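LYND (Lyngbya aestuarii, PDB 4V1T) probably uses ATP to cyclodehydrate residues of a peptide substrate into azoline heterocycles, as other YcaO-family cyclodehydratases do. Local coordinates at residues B[437-451]-B[484-496]. Numbering follows the deposited sequence.
Sequences PRKRATLAELGDLAI and RFDASQAIEWTPV
Lys439 and Ala441 pair with Trp493 and Ile491 as antiparallel hydrogen-bonded pairs around the non-hydrogen-bonded pair Arg440–Glu492, the axes of strands 439-441 and 491-496 approaching to 4.5 Å. Ala441 O is gripped twice: Ile491 N and the indole NE1 of Trp493 reach it from opposite faces of its carbonyl plane, NE1 at 2.9 Å. That oxygen lies in the indole plane, but the N-H...O angle of 134° makes the bond bent. CG of Trp493 is anti to its carbonyl carbon (chi1 -59°), which brings the indole to segment 437-451, between Leu446 CD1 on one face and Ile491 CD1 on the other. Leu446 CD1 sits over the five-membered ring, 3.5 Å from its centroid, a CH-pi contact; Ala450 CB makes another with the six-membered ring, 4.3 Å from that centroid. A leucine in place of Trp493 would probably leave Ala441 O without one of its two donors and open a gap beside Leu446 and Ala450. At the other end, Thr494 OG1 donates to Pro437 O over 2.8 Å, nearly along the C=O axis. Arg438 NH1 forms a long, weak salt bridge with Glu492 OE1 (3.4 Å), the guanidinium and carboxylate planes 83° apart; Glu492 OE1 is also hydrogen-bonded to Tyr516 OH, and Arg438 NE to Glu436 O. Beyond the strands, a water donates to both Ala487 O and Gln489 O, while Thr442 and Glu445 form a capping box with weak bonds. Strand 439-441 thus pairs with strand 491-498, which also joins strands 503-508 and 716-719 in an antiparallel sheet within the YcaO region.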
loop_
_atom_site.group_PDB
_atom_site.type_symbol
_atom_site.label_atom_id
_atom_site.label_comp_id
_atom_site.label_asym_id
_atom_site.label_seq_id
_atom_site.Cartn_x
_atom_site.Cartn_y
_atom_site.Cartn_z
ATOM N N PRO B 437 27.463 20.336 13.045
ATOM C CA PRO B 437 28.104 21.208 14.034
ATOM C C PRO B 437 29.568 20.861 14.245
ATOM O O PRO B 437 29.893 19.740 14.628
ATOM C CB PRO B 437 27.291 20.959 15.308
ATOM C CG PRO B 437 26.617 19.654 15.098
ATOM C CD PRO B 437 26.340 19.587 13.633
ATOM N N ARG B 438 30.436 21.834 13.987
ATOM C CA ARG B 438 31.878 21.615 13.975
ATOM C C ARG B 438 32.614 22.828 14.509
ATOM O O ARG B 438 32.154 23.963 14.340
ATOM C CB ARG B 438 32.361 21.361 12.544
ATOM C CG ARG B 438 32.217 19.946 12.061
ATOM C CD ARG B 438 32.539 19.880 10.581
ATOM N NE ARG B 438 31.553 20.604 9.793
ATOM C CZ ARG B 438 31.696 20.898 8.511
ATOM N NH1 ARG B 438 32.785 20.538 7.862
ATOM N NH2 ARG B 438 30.743 21.553 7.882
ATOM N N LYS B 439 33.764 22.574 15.128
ATOM C CA LYS B 439 34.682 23.629 15.516
ATOM C C LYS B 439 36.115 23.113 15.368
ATOM O O LYS B 439 36.444 22.046 15.862
ATOM C CB LYS B 439 34.417 24.088 16.951
ATOM C CG LYS B 439 35.220 25.318 17.347
ATOM C CD LYS B 439 34.624 26.032 18.552
ATOM C CE LYS B 439 34.736 25.191 19.809
ATOM N NZ LYS B 439 34.263 25.938 21.006
ATOM N N ARG B 440 36.953 23.887 14.683
ATOM C CA ARG B 440 38.356 23.523 14.457
ATOM C C ARG B 440 39.197 23.846 15.684
ATOM O O ARG B 440 39.267 24.985 16.112
ATOM C CB ARG B 440 38.897 24.266 13.237
ATOM C CG ARG B 440 40.334 23.954 12.862
ATOM C CD ARG B 440 40.735 24.722 11.607
ATOM N NE ARG B 440 42.101 24.423 11.178
ATOM C CZ ARG B 440 43.188 25.068 11.593
ATOM N NH1 ARG B 440 43.091 26.067 12.462
ATOM N NH2 ARG B 440 44.384 24.712 11.139
ATOM N N ALA B 441 39.837 22.832 16.248
ATOM C CA ALA B 441 40.641 23.018 17.442
ATOM C C ALA B 441 41.516 21.807 17.686
ATOM O O ALA B 441 41.264 20.733 17.143
ATOM C CB ALA B 441 39.749 23.256 18.643
ATOM N N THR B 442 42.535 21.981 18.517
ATOM C CA THR B 442 43.374 20.863 18.934
ATOM C C THR B 442 42.847 20.265 20.236
ATOM O O THR B 442 42.008 20.861 20.914
ATOM C CB THR B 442 44.836 21.287 19.139
ATOM O OG1 THR B 442 44.966 21.983 20.386
ATOM C CG2 THR B 442 45.321 22.177 17.995
ATOM N N LEU B 443 43.349 19.085 20.582
ATOM C CA LEU B 443 42.969 18.422 21.825
ATOM C C LEU B 443 43.234 19.329 23.019
ATOM O O LEU B 443 42.472 19.326 23.987
ATOM C CB LEU B 443 43.727 17.101 21.976
ATOM C CG LEU B 443 43.419 16.200 23.185
ATOM C CD1 LEU B 443 43.674 14.753 22.816
ATOM C CD2 LEU B 443 44.260 16.559 24.407
ATOM N N ALA B 444 44.301 20.120 22.928
ATOM C CA ALA B 444 44.746 20.961 24.031
ATOM C C ALA B 444 43.804 22.134 24.292
ATOM O O ALA B 444 43.447 22.392 25.440
ATOM C CB ALA B 444 46.155 21.476 23.764
ATOM N N GLU B 445 43.408 22.837 23.235
ATOM C CA GLU B 445 42.615 24.064 23.388
ATOM C C GLU B 445 41.286 23.757 24.067
ATOM O O GLU B 445 40.775 24.569 24.833
ATOM C CB GLU B 445 42.356 24.745 22.038
ATOM C CG GLU B 445 43.482 24.616 21.030
ATOM C CD GLU B 445 43.294 25.505 19.822
ATOM O OE1 GLU B 445 42.334 25.276 19.057
ATOM O OE2 GLU B 445 44.108 26.425 19.637
ATOM N N LEU B 446 40.734 22.580 23.783
ATOM C CA LEU B 446 39.472 22.160 24.378
ATOM C C LEU B 446 39.689 21.570 25.764
ATOM O O LEU B 446 38.799 21.609 26.615
ATOM C CB LEU B 446 38.780 21.138 23.480
ATOM C CG LEU B 446 38.469 21.596 22.054
ATOM C CD1 LEU B 446 37.709 20.506 21.308
ATOM C CD2 LEU B 446 37.683 22.904 22.036
ATOM N N GLY B 447 40.873 21.002 25.974
ATOM C CA GLY B 447 41.250 20.459 27.266
ATOM C C GLY B 447 40.446 19.240 27.679
ATOM O O GLY B 447 40.574 18.168 27.083
ATOM N N ASP B 448 39.608 19.418 28.697
ATOM C CA ASP B 448 38.920 18.303 29.355
ATOM C C ASP B 448 37.509 18.046 28.825
ATOM O O ASP B 448 36.951 16.971 29.033
ATOM C CB ASP B 448 38.863 18.538 30.866
ATOM C CG ASP B 448 40.162 18.163 31.558
ATOM O OD1 ASP B 448 40.745 17.113 31.211
ATOM O OD2 ASP B 448 40.609 18.918 32.448
ATOM N N LEU B 449 36.930 19.025 28.147
ATOM C CA LEU B 449 35.662 18.804 27.463
ATOM C C LEU B 449 35.857 17.851 26.283
ATOM O O LEU B 449 34.917 17.196 25.834
ATOM C CB LEU B 449 35.078 20.127 26.983
ATOM C CG LEU B 449 34.729 21.149 28.060
ATOM C CD1 LEU B 449 34.300 22.443 27.393
ATOM C CD2 LEU B 449 33.632 20.617 28.974
ATOM N N ALA B 450 37.087 17.792 25.787
ATOM C CA ALA B 450 37.437 16.923 24.674
ATOM C C ALA B 450 37.533 15.475 25.117
ATOM O O ALA B 450 37.987 15.190 26.223
ATOM C CB ALA B 450 38.754 17.363 24.062
ATOM N N ILE B 451 37.097 14.572 24.241
ATOM C CA ILE B 451 37.232 13.134 24.444
ATOM C C ILE B 451 38.160 12.549 23.381
ATOM O O ILE B 451 37.888 12.637 22.185
ATOM C CB ILE B 451 35.858 12.447 24.414
ATOM C CG1 ILE B 451 35.123 12.754 25.722
ATOM C CG2 ILE B 451 36.000 10.935 24.261
ATOM C CD1 ILE B 451 33.636 12.643 25.630
ATOM N N ARG B 484 47.034 6.239 13.985
ATOM C CA ARG B 484 46.941 6.819 15.313
ATOM C C ARG B 484 46.511 8.266 15.235
ATOM O O ARG B 484 46.708 8.934 14.237
ATOM C CB ARG B 484 48.269 6.701 16.072
ATOM C CG ARG B 484 48.501 5.315 16.653
ATOM C CD ARG B 484 49.470 5.342 17.808
ATOM N NE ARG B 484 48.784 5.300 19.099
ATOM C CZ ARG B 484 48.721 4.240 19.905
ATOM N NH1 ARG B 484 49.304 3.090 19.587
ATOM N NH2 ARG B 484 48.073 4.337 21.052
ATOM N N PHE B 485 45.905 8.738 16.307
ATOM C CA PHE B 485 45.485 10.118 16.397
ATOM C C PHE B 485 46.637 11.028 16.815
ATOM O O PHE B 485 47.061 11.000 17.966
ATOM C CB PHE B 485 44.360 10.227 17.404
ATOM C CG PHE B 485 43.890 11.623 17.622
ATOM C CD1 PHE B 485 43.201 12.280 16.633
ATOM C CD2 PHE B 485 44.126 12.273 18.820
ATOM C CE1 PHE B 485 42.759 13.560 16.824
ATOM C CE2 PHE B 485 43.685 13.559 19.020
ATOM C CZ PHE B 485 43.003 14.207 18.019
ATOM N N ASP B 486 47.147 11.819 15.874
ATOM C CA ASP B 486 48.146 12.854 16.176
ATOM C C ASP B 486 47.486 14.051 16.864
ATOM O O ASP B 486 46.901 14.926 16.213
ATOM C CB ASP B 486 48.863 13.299 14.903
ATOM C CG ASP B 486 49.992 14.282 15.177
ATOM O OD1 ASP B 486 50.354 14.475 16.354
ATOM O OD2 ASP B 486 50.527 14.857 14.210
ATOM N N ALA B 487 47.595 14.089 18.187
ATOM C CA ALA B 487 46.925 15.106 18.988
ATOM C C ALA B 487 47.470 16.509 18.724
ATOM O O ALA B 487 46.855 17.503 19.118
ATOM C CB ALA B 487 47.043 14.765 20.460
ATOM N N SER B 488 48.618 16.596 18.058
ATOM C CA SER B 488 49.195 17.893 17.719
ATOM C C SER B 488 48.426 18.553 16.577
ATOM O O SER B 488 48.501 19.760 16.398
ATOM C CB SER B 488 50.668 17.744 17.340
ATOM O OG SER B 488 50.802 17.137 16.069
ATOM N N GLN B 489 47.687 17.759 15.813
ATOM C CA GLN B 489 46.953 18.272 14.665
ATOM C C GLN B 489 45.664 18.969 15.079
ATOM O O GLN B 489 44.917 18.464 15.916
ATOM C CB GLN B 489 46.615 17.145 13.692
ATOM C CG GLN B 489 47.819 16.476 13.054
ATOM C CD GLN B 489 48.585 17.401 12.128
ATOM O OE1 GLN B 489 48.112 18.478 11.774
ATOM N NE2 GLN B 489 49.775 16.981 11.730
ATOM N N ALA B 490 45.413 20.131 14.487
ATOM C CA ALA B 490 44.120 20.778 14.611
ATOM C C ALA B 490 43.126 19.956 13.801
ATOM O O ALA B 490 43.430 19.509 12.701
ATOM C CB ALA B 490 44.171 22.208 14.117
ATOM N N ILE B 491 41.942 19.744 14.361
ATOM C CA ILE B 491 40.927 18.900 13.731
ATOM C C ILE B 491 39.558 19.479 14.004
ATOM O O ILE B 491 39.423 20.425 14.770
ATOM C CB ILE B 491 40.976 17.461 14.262
ATOM C CG1 ILE B 491 40.692 17.464 15.765
ATOM C CG2 ILE B 491 42.334 16.829 13.942
ATOM C CD1 ILE B 491 40.813 16.125 16.408
ATOM N N GLU B 492 38.543 18.904 13.371
ATOM C CA GLU B 492 37.164 19.331 13.600
ATOM C C GLU B 492 36.506 18.482 14.677
ATOM O O GLU B 492 36.395 17.264 14.538
ATOM C CB GLU B 492 36.372 19.272 12.300
ATOM C CG GLU B 492 36.791 20.363 11.319
ATOM C CD GLU B 492 35.947 20.404 10.065
ATOM O OE1 GLU B 492 35.488 19.333 9.612
ATOM O OE2 GLU B 492 35.747 21.507 9.522
ATOM N N TRP B 493 36.107 19.135 15.768
ATOM C CA TRP B 493 35.391 18.463 16.848
ATOM C C TRP B 493 33.910 18.797 16.756
ATOM O O TRP B 493 33.544 19.915 16.388
ATOM C CB TRP B 493 35.921 18.876 18.216
ATOM C CG TRP B 493 37.379 18.604 18.445
ATOM C CD1 TRP B 493 38.433 19.357 18.012
ATOM C CD2 TRP B 493 37.945 17.518 19.195
ATOM N NE1 TRP B 493 39.618 18.801 18.440
ATOM C CE2 TRP B 493 39.344 17.672 19.164
ATOM C CE3 TRP B 493 37.404 16.429 19.879
ATOM C CZ2 TRP B 493 40.209 16.777 19.799
ATOM C CZ3 TRP B 493 38.259 15.544 20.502
ATOM C CH2 TRP B 493 39.650 15.721 20.457
ATOM N N THR B 494 33.066 17.819 17.073
ATOM C CA THR B 494 31.622 18.012 17.060
ATOM C C THR B 494 31.090 18.004 18.493
ATOM O O THR B 494 31.402 17.092 19.253
ATOM C CB THR B 494 30.917 16.924 16.229
ATOM O OG1 THR B 494 31.067 17.226 14.835
ATOM C CG2 THR B 494 29.429 16.853 16.553
ATOM N N PRO B 495 30.288 19.018 18.865
ATOM C CA PRO B 495 29.714 19.021 20.207
ATOM C C PRO B 495 28.725 17.886 20.402
ATOM O O PRO B 495 27.893 17.632 19.531
ATOM C CB PRO B 495 29.002 20.376 20.290
ATOM C CG PRO B 495 28.687 20.720 18.884
ATOM C CD PRO B 495 29.842 20.190 18.084
ATOM N N VAL B 496 28.826 17.222 21.546
ATOM C CA VAL B 496 27.921 16.146 21.912
ATOM C C VAL B 496 27.381 16.424 23.307
ATOM O O VAL B 496 28.093 16.966 24.165
ATOM C CB VAL B 496 28.624 14.771 21.887
ATOM C CG1 VAL B 496 29.137 14.458 20.492
ATOM C CG2 VAL B 496 29.768 14.725 22.885
HETATM O O HOH W 1 46.205 19.415 21.528
HETATM O O HOH W 2 44.151 17.861 18.602
#